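Local coordinates for protein putative isochorismatase (Bordetella bronchiseptica, PDB 3UAO) that hydrolyses the amide of maleamate, releasing maleate and ammonia, in the bacterial breakdown of nicotinate (vitamin B3), at residues 94-97 against 98-102; 152-156 against 157-161. All blocks are in the same frame, centred on the assembly; numbering follows the deposited sequence.

Interaction 1: residues 94-97 against 98-102; sequences VYAD and DDADG
Ala96 and Asp99 close a type I beta turn, their CA atoms 5.2 Å apart, and the chain bends again at once in a second type I turn from Asp99 to Gly102. The first turn is tied by Asp99 N to Ala96 O at 2.8 Å, the second by Gly102 N to Asp99 O at 3.0 Å. These consecutive turns fold the loop after strand 87-93 back on itself, and Asp101 fastens the two limbs. Its CG lies between the backbone N and the carbonyl carbon (chi1 55°), which carries the carboxylate across to the opposite limb. There OD1 takes the amide of Ala96 on its syn side, 2.8 Å from N and nearly straight at 164°. Ala96 CB packs on Ala100 CB at 4.0 Å. Tyr95 stands with its ring steeply turned to this carboxylate, 78° between the planes, and the Asp101 carbonyl lies at the ring edge; the Tyr95 hydroxyl is hydrogen-bonded to Asn103 OD1. Lys116 braces the first turn, salt-bridged to Asp99 and hydrogen-bonded to Ala96 O, while Asp98 OD2 accepts the amide of Gly133 of the second subunit. The other oxygen, Asp98 OD1, receives a weak bond from Ala100 N at 3.1 Å.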
ATOM      1  N   VAL A  94      -7.818   9.240 -13.992  1.00 12.97           N
ATOM      2  CA  VAL A  94      -8.839   8.533 -14.776  1.00 12.81           C
ATOM      3  C   VAL A  94      -9.857   7.832 -13.879  1.00 13.12           C
ATOM      4  O   VAL A  94      -9.506   6.962 -13.074  1.00 12.83           O
ATOM      5  CB  VAL A  94      -8.222   7.478 -15.678  1.00 13.15           C
ATOM      6  CG1 VAL A  94      -9.343   6.589 -16.312  1.00 13.64           C
ATOM      7  CG2 VAL A  94      -7.330   8.099 -16.749  1.00 12.65           C
ATOM      8  N   TYR A  95     -11.123   8.191 -14.028  1.00 14.44           N
ATOM      9  CA  TYR A  95     -12.232   7.418 -13.444  1.00 14.65           C
ATOM     10  C   TYR A  95     -12.918   6.578 -14.515  1.00 15.70           C
ATOM     11  O   TYR A  95     -12.759   6.845 -15.711  1.00 14.72           O
ATOM     12  CB  TYR A  95     -13.260   8.350 -12.832  1.00 14.84           C
ATOM     13  CG  TYR A  95     -12.803   9.052 -11.558  1.00 15.34           C
ATOM     14  CD1 TYR A  95     -13.180   8.577 -10.302  1.00 15.35           C
ATOM     15  CD2 TYR A  95     -12.051  10.194 -11.612  1.00 14.93           C
ATOM     16  CE1 TYR A  95     -12.784   9.210  -9.140  1.00 15.10           C
ATOM     17  CE2 TYR A  95     -11.632  10.842 -10.433  1.00 14.74           C
ATOM     18  CZ  TYR A  95     -12.007  10.337  -9.212  1.00 13.59           C
ATOM     19  OH  TYR A  95     -11.619  10.948  -8.051  1.00 13.21           O
ATOM     20  N   ALA A  96     -13.709   5.596 -14.055  1.00 16.43           N
ATOM     21  CA  ALA A  96     -14.555   4.779 -14.916  1.00 17.86           C
ATOM     22  C   ALA A  96     -15.696   5.607 -15.521  1.00 18.98           C
ATOM     23  O   ALA A  96     -16.276   6.442 -14.850  1.00 17.97           O
ATOM     24  CB  ALA A  96     -15.131   3.551 -14.147  1.00 17.46           C
ATOM     25  N   ASP A  97     -15.991   5.310 -16.790  1.00 20.75           N
ATOM     26  CA  ASP A  97     -17.048   5.958 -17.596  1.00 22.82           C
ATOM     27  C   ASP A  97     -18.388   6.075 -16.860  1.00 23.34           C
ATOM     28  O   ASP A  97     -19.041   7.122 -16.934  1.00 23.81           O
ATOM     29  CB  ASP A  97     -17.252   5.214 -18.933  1.00 23.33           C
ATOM     30  CG  ASP A  97     -16.139   5.493 -19.952  1.00 25.45           C
ATOM     31  OD1 ASP A  97     -15.195   6.269 -19.655  1.00 24.62           O
ATOM     32  OD2 ASP A  97     -16.218   4.934 -21.080  1.00 29.41           O
ATOM     33  N   ASP A  98     -18.762   5.033 -16.126  1.00 23.41           N
ATOM     34  CA  ASP A  98     -20.007   5.047 -15.343  1.00 25.20           C
ATOM     35  C   ASP A  98     -19.865   5.564 -13.881  1.00 24.85           C
ATOM     36  O   ASP A  98     -20.745   5.320 -13.051  1.00 25.02           O
ATOM     37  CB  ASP A  98     -20.681   3.641 -15.378  1.00 26.27           C
ATOM     38  CG  ASP A  98     -19.863   2.550 -14.665  1.00 25.81           C
ATOM     39  OD1 ASP A  98     -18.730   2.838 -14.213  1.00 26.83           O
ATOM     40  OD2 ASP A  98     -20.361   1.400 -14.574  1.00 27.74           O
ATOM     41  N   ASP A  99     -18.761   6.252 -13.568  1.00 24.26           N
ATOM     42  CA  ASP A  99     -18.496   6.702 -12.193  1.00 23.78           C
ATOM     43  C   ASP A  99     -18.397   5.555 -11.158  1.00 22.29           C
ATOM     44  O   ASP A  99     -18.631   5.785  -9.975  1.00 20.98           O
ATOM     45  CB  ASP A  99     -19.600   7.678 -11.725  1.00 24.76           C
ATOM     46  CG  ASP A  99     -19.969   8.731 -12.777  1.00 26.73           C
ATOM     47  OD1 ASP A  99     -19.142   8.986 -13.672  1.00 27.77           O
ATOM     48  OD2 ASP A  99     -21.078   9.320 -12.673  1.00 28.42           O
ATOM     49  N   ALA A 100     -18.092   4.328 -11.606  1.00 21.62           N
ATOM     50  CA  ALA A 100     -18.027   3.139 -10.717  1.00 20.46           C
ATOM     51  C   ALA A 100     -17.060   3.338  -9.565  1.00 19.12           C
ATOM     52  O   ALA A 100     -17.322   2.970  -8.432  1.00 18.32           O
ATOM     53  CB  ALA A 100     -17.601   1.921 -11.492  1.00 20.43           C
ATOM     54  N   ASP A 101     -15.927   3.933  -9.886  1.00 18.42           N
ATOM     55  CA  ASP A 101     -14.902   4.219  -8.898  1.00 17.39           C
ATOM     56  C   ASP A 101     -14.952   5.648  -8.348  1.00 16.70           C
ATOM     57  O   ASP A 101     -13.946   6.134  -7.882  1.00 15.86           O
ATOM     58  CB  ASP A 101     -13.520   3.929  -9.498  1.00 17.02           C
ATOM     59  CG  ASP A 101     -13.267   4.662 -10.781  1.00 16.54           C
ATOM     60  OD1 ASP A 101     -14.183   5.298 -11.342  1.00 18.00           O
ATOM     61  OD2 ASP A 101     -12.140   4.552 -11.263  1.00 16.94           O
ATOM     62  N   GLY A 102     -16.120   6.303  -8.432  1.00 17.65           N
ATOM     63  CA  GLY A 102     -16.363   7.640  -7.854  1.00 17.48           C
ATOM     64  C   GLY A 102     -16.045   7.559  -6.359  1.00 17.47           C
ATOM     65  O   GLY A 102     -16.423   6.584  -5.706  1.00 18.17           O
TER

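Interaction 2: residues 152-156 against 157-161; sequences AWLAQ and RGVQT. With ACT (acetate ion), chain J.
Stacking dominates the meeting of Trp153 and Arg157: the guanidinium lies over one face of the indole, the planes 18° apart and the centres 3.3 Å. This is also a cation-pi contact, with CZ of Arg157 above the five-membered ring, while CD sits 3.9 Å from the centroid of the six-membered ring in a CH-pi contact. The arginine chain bends at chi3 (-96°) to bring its flat end back over the ring. Among the hydrogen bonds, Arg157 NE reaches Trp153 O at 2.9 Å, almost straight and within the guanidinium plane, which helps fix the rotation of that group. The backbone bonds end helix 150-156 in a Schellman motif: Val159 N meets Leu154 O at 3.2 Å, Gly158 N meets Ala155 O at 2.8 Å, and Gly158 takes the positive phi (68°) that favours glycine. Apolar contact across this turn is slight, Leu154 CD2 to Val159 CG2 at 4.4 Å. Beyond the two segments, Trp153 NE1 is hydrogen-bonded to Ala100 O of the second subunit. An acetate, probably from the crystallisation liquor, receives a weak bond from Gln156 NE2, 3.5 Å from its OXT.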
ATOM      1  N   ALA A 152       6.503   0.190  -7.284  1.00 14.21           N
ATOM      2  CA  ALA A 152       7.129  -1.071  -7.685  1.00 14.11           C
ATOM      3  C   ALA A 152       7.783  -0.947  -9.080  1.00 14.40           C
ATOM      4  O   ALA A 152       8.833  -1.559  -9.345  1.00 14.67           O
ATOM      5  CB  ALA A 152       6.112  -2.212  -7.633  1.00 13.52           C
ATOM      6  N   TRP A 153       7.195  -0.111  -9.949  1.00 14.23           N
ATOM      7  CA  TRP A 153       7.763   0.169 -11.268  1.00 12.90           C
ATOM      8  C   TRP A 153       9.114   0.799 -11.111  1.00 13.57           C
ATOM      9  O   TRP A 153      10.069   0.438 -11.813  1.00 15.71           O
ATOM     10  CB  TRP A 153       6.840   1.088 -12.042  1.00 13.10           C
ATOM     11  CG  TRP A 153       7.169   1.237 -13.475  1.00 11.03           C
ATOM     12  CD1 TRP A 153       6.782   0.437 -14.480  1.00 11.83           C
ATOM     13  CD2 TRP A 153       7.924   2.283 -14.061  1.00 12.16           C
ATOM     14  NE1 TRP A 153       7.265   0.899 -15.681  1.00 11.80           N
ATOM     15  CE2 TRP A 153       7.974   2.040 -15.445  1.00 12.34           C
ATOM     16  CE3 TRP A 153       8.578   3.405 -13.554  1.00 11.14           C
ATOM     17  CZ2 TRP A 153       8.656   2.871 -16.320  1.00 12.31           C
ATOM     18  CZ3 TRP A 153       9.249   4.231 -14.429  1.00 11.43           C
ATOM     19  CH2 TRP A 153       9.277   3.958 -15.794  1.00 12.38           C
ATOM     20  N   LEU A 154       9.215   1.738 -10.170  1.00 13.40           N
ATOM     21  CA  LEU A 154      10.466   2.442  -9.897  1.00 12.67           C
ATOM     22  C   LEU A 154      11.489   1.528  -9.192  1.00 12.99           C
ATOM     23  O   LEU A 154      12.658   1.479  -9.579  1.00 13.55           O
ATOM     24  CB  LEU A 154      10.205   3.714  -9.078  1.00 11.75           C
ATOM     25  CG  LEU A 154       9.376   4.795  -9.767  1.00 11.30           C
ATOM     26  CD1 LEU A 154       8.901   5.874  -8.747  1.00 11.27           C
ATOM     27  CD2 LEU A 154      10.118   5.456 -10.930  1.00 12.35           C
ATOM     28  N   ALA A 155      11.049   0.821  -8.160  1.00 11.96           N
ATOM     29  CA  ALA A 155      11.883  -0.154  -7.466  1.00 12.44           C
ATOM     30  C   ALA A 155      12.567  -1.143  -8.422  1.00 13.77           C
ATOM     31  O   ALA A 155      13.773  -1.390  -8.346  1.00 13.99           O
ATOM     32  CB  ALA A 155      11.011  -0.930  -6.465  1.00 11.99           C
ATOM     33  N   GLN A 156      11.771  -1.726  -9.314  1.00 14.70           N
ATOM     34  CA  GLN A 156      12.264  -2.705 -10.249  1.00 15.88           C
ATOM     35  C   GLN A 156      13.397  -2.136 -11.064  1.00 15.97           C
ATOM     36  O   GLN A 156      14.356  -2.824 -11.345  1.00 16.97           O
ATOM     37  CB  GLN A 156      11.160  -3.177 -11.195  1.00 16.27           C
ATOM     38  CG  GLN A 156      11.658  -4.191 -12.219  1.00 17.58           C
ATOM     39  CD  GLN A 156      10.558  -4.717 -13.115  1.00 17.50           C
ATOM     40  OE1 GLN A 156       9.475  -4.947 -12.660  1.00 17.32           O
ATOM     41  NE2 GLN A 156      10.851  -4.894 -14.405  1.00 20.25           N
ATOM     42  N   ARG A 157      13.267  -0.868 -11.425  1.00 15.50           N
ATOM     43  CA  ARG A 157      14.259  -0.170 -12.224  1.00 15.33           C
ATOM     44  C   ARG A 157      15.408   0.386 -11.360  1.00 15.83           C
ATOM     45  O   ARG A 157      16.315   1.002 -11.872  1.00 16.50           O
ATOM     46  CB  ARG A 157      13.544   0.918 -13.026  1.00 14.56           C
ATOM     47  CG  ARG A 157      13.099   0.418 -14.365  1.00 16.09           C
ATOM     48  CD  ARG A 157      11.933   1.146 -14.972  1.00 17.28           C
ATOM     49  NE  ARG A 157      10.758   0.352 -14.628  1.00 23.98           N
ATOM     50  CZ  ARG A 157      10.045  -0.434 -15.429  1.00 23.61           C
ATOM     51  NH1 ARG A 157      10.273  -0.538 -16.730  1.00 24.75           N
ATOM     52  NH2 ARG A 157       9.047  -1.113 -14.890  1.00 25.70           N
ATOM     53  N   GLY A 158      15.365   0.170 -10.048  1.00 15.76           N
ATOM     54  CA  GLY A 158      16.439   0.579  -9.163  1.00 16.44           C
ATOM     55  C   GLY A 158      16.635   2.077  -8.979  1.00 17.42           C
ATOM     56  O   GLY A 158      17.751   2.516  -8.642  1.00 18.08           O
ATOM     57  N   VAL A 159      15.549   2.858  -9.117  1.00 16.74           N
ATOM     58  CA  VAL A 159      15.627   4.324  -9.093  1.00 16.47           C
ATOM     59  C   VAL A 159      15.843   4.891  -7.703  1.00 16.46           C
ATOM     60  O   VAL A 159      15.086   4.585  -6.776  1.00 17.24           O
ATOM     61  CB  VAL A 159      14.383   4.968  -9.750  1.00 16.28           C
ATOM     62  CG1 VAL A 159      14.292   6.469  -9.425  1.00 15.05           C
ATOM     63  CG2 VAL A 159      14.419   4.719 -11.273  1.00 15.72           C
ATOM     64  N   GLN A 160      16.867   5.724  -7.554  1.00 16.51           N
ATOM     65  CA  GLN A 160      17.233   6.288  -6.237  1.00 16.52           C
ATOM     66  C   GLN A 160      16.651   7.667  -6.042  1.00 15.14           C
ATOM     67  O   GLN A 160      16.183   7.983  -4.968  1.00 14.88           O
ATOM     68  CB  GLN A 160      18.759   6.363  -6.081  1.00 18.00           C
ATOM     69  CG  GLN A 160      19.436   5.000  -5.910  1.00 19.60           C
ATOM     70  CD  GLN A 160      19.155   4.425  -4.565  1.00 21.85           C
ATOM     71  OE1 GLN A 160      18.162   3.736  -4.368  1.00 21.75           O
ATOM     72  NE2 GLN A 160      20.015   4.731  -3.602  1.00 27.40           N
ATOM     73  N   THR A 161      16.721   8.484  -7.086  1.00 14.60           N
ATOM     74  CA  THR A 161      16.236   9.851  -7.110  1.00 13.74           C
ATOM     75  C   THR A 161      15.213  10.079  -8.256  1.00 13.27           C
ATOM     76  O   THR A 161      15.451   9.735  -9.416  1.00 14.25           O
ATOM     77  CB  THR A 161      17.412  10.819  -7.320  1.00 14.87           C
ATOM     78  OG1 THR A 161      18.371  10.683  -6.256  1.00 15.40           O
ATOM     79  CG2 THR A 161      16.931  12.267  -7.418  1.00 14.24           C
TER
HETATM   80  C   ACT J 216      14.011  -3.338 -16.291  1.00 18.01           C
HETATM   81  O   ACT J 216      12.809  -3.033 -16.647  1.00 16.35           O
HETATM   82  OXT ACT J 216      14.115  -3.995 -15.168  1.00 17.29           O
HETATM   83  CH3 ACT J 216      15.223  -2.905 -17.129  1.00 15.05           C

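In the fold
Within one chain interactions 1 and 2 do not touch: their centres are 29 Å apart and their nearest atoms about 16 Å. They meet instead between subunits of the tetramer. The second turn of interaction 1, 99-102, presents the carbonyls of Ala100 and Gly102 to the second subunit, where the copies of Trp153 and Gln156 from interaction 2 donate to them, with Arg157 adding a weak bond to Ala100. Both belong to the isochorismatase-type fold around a parallel six-stranded sheet; interaction 1 follows strand 87-93 and interaction 2 leads into strand 161-167. On another side, helix 150-156 packs against the third subunit, Ala152 and Ala155 meeting Ala183 of that chain.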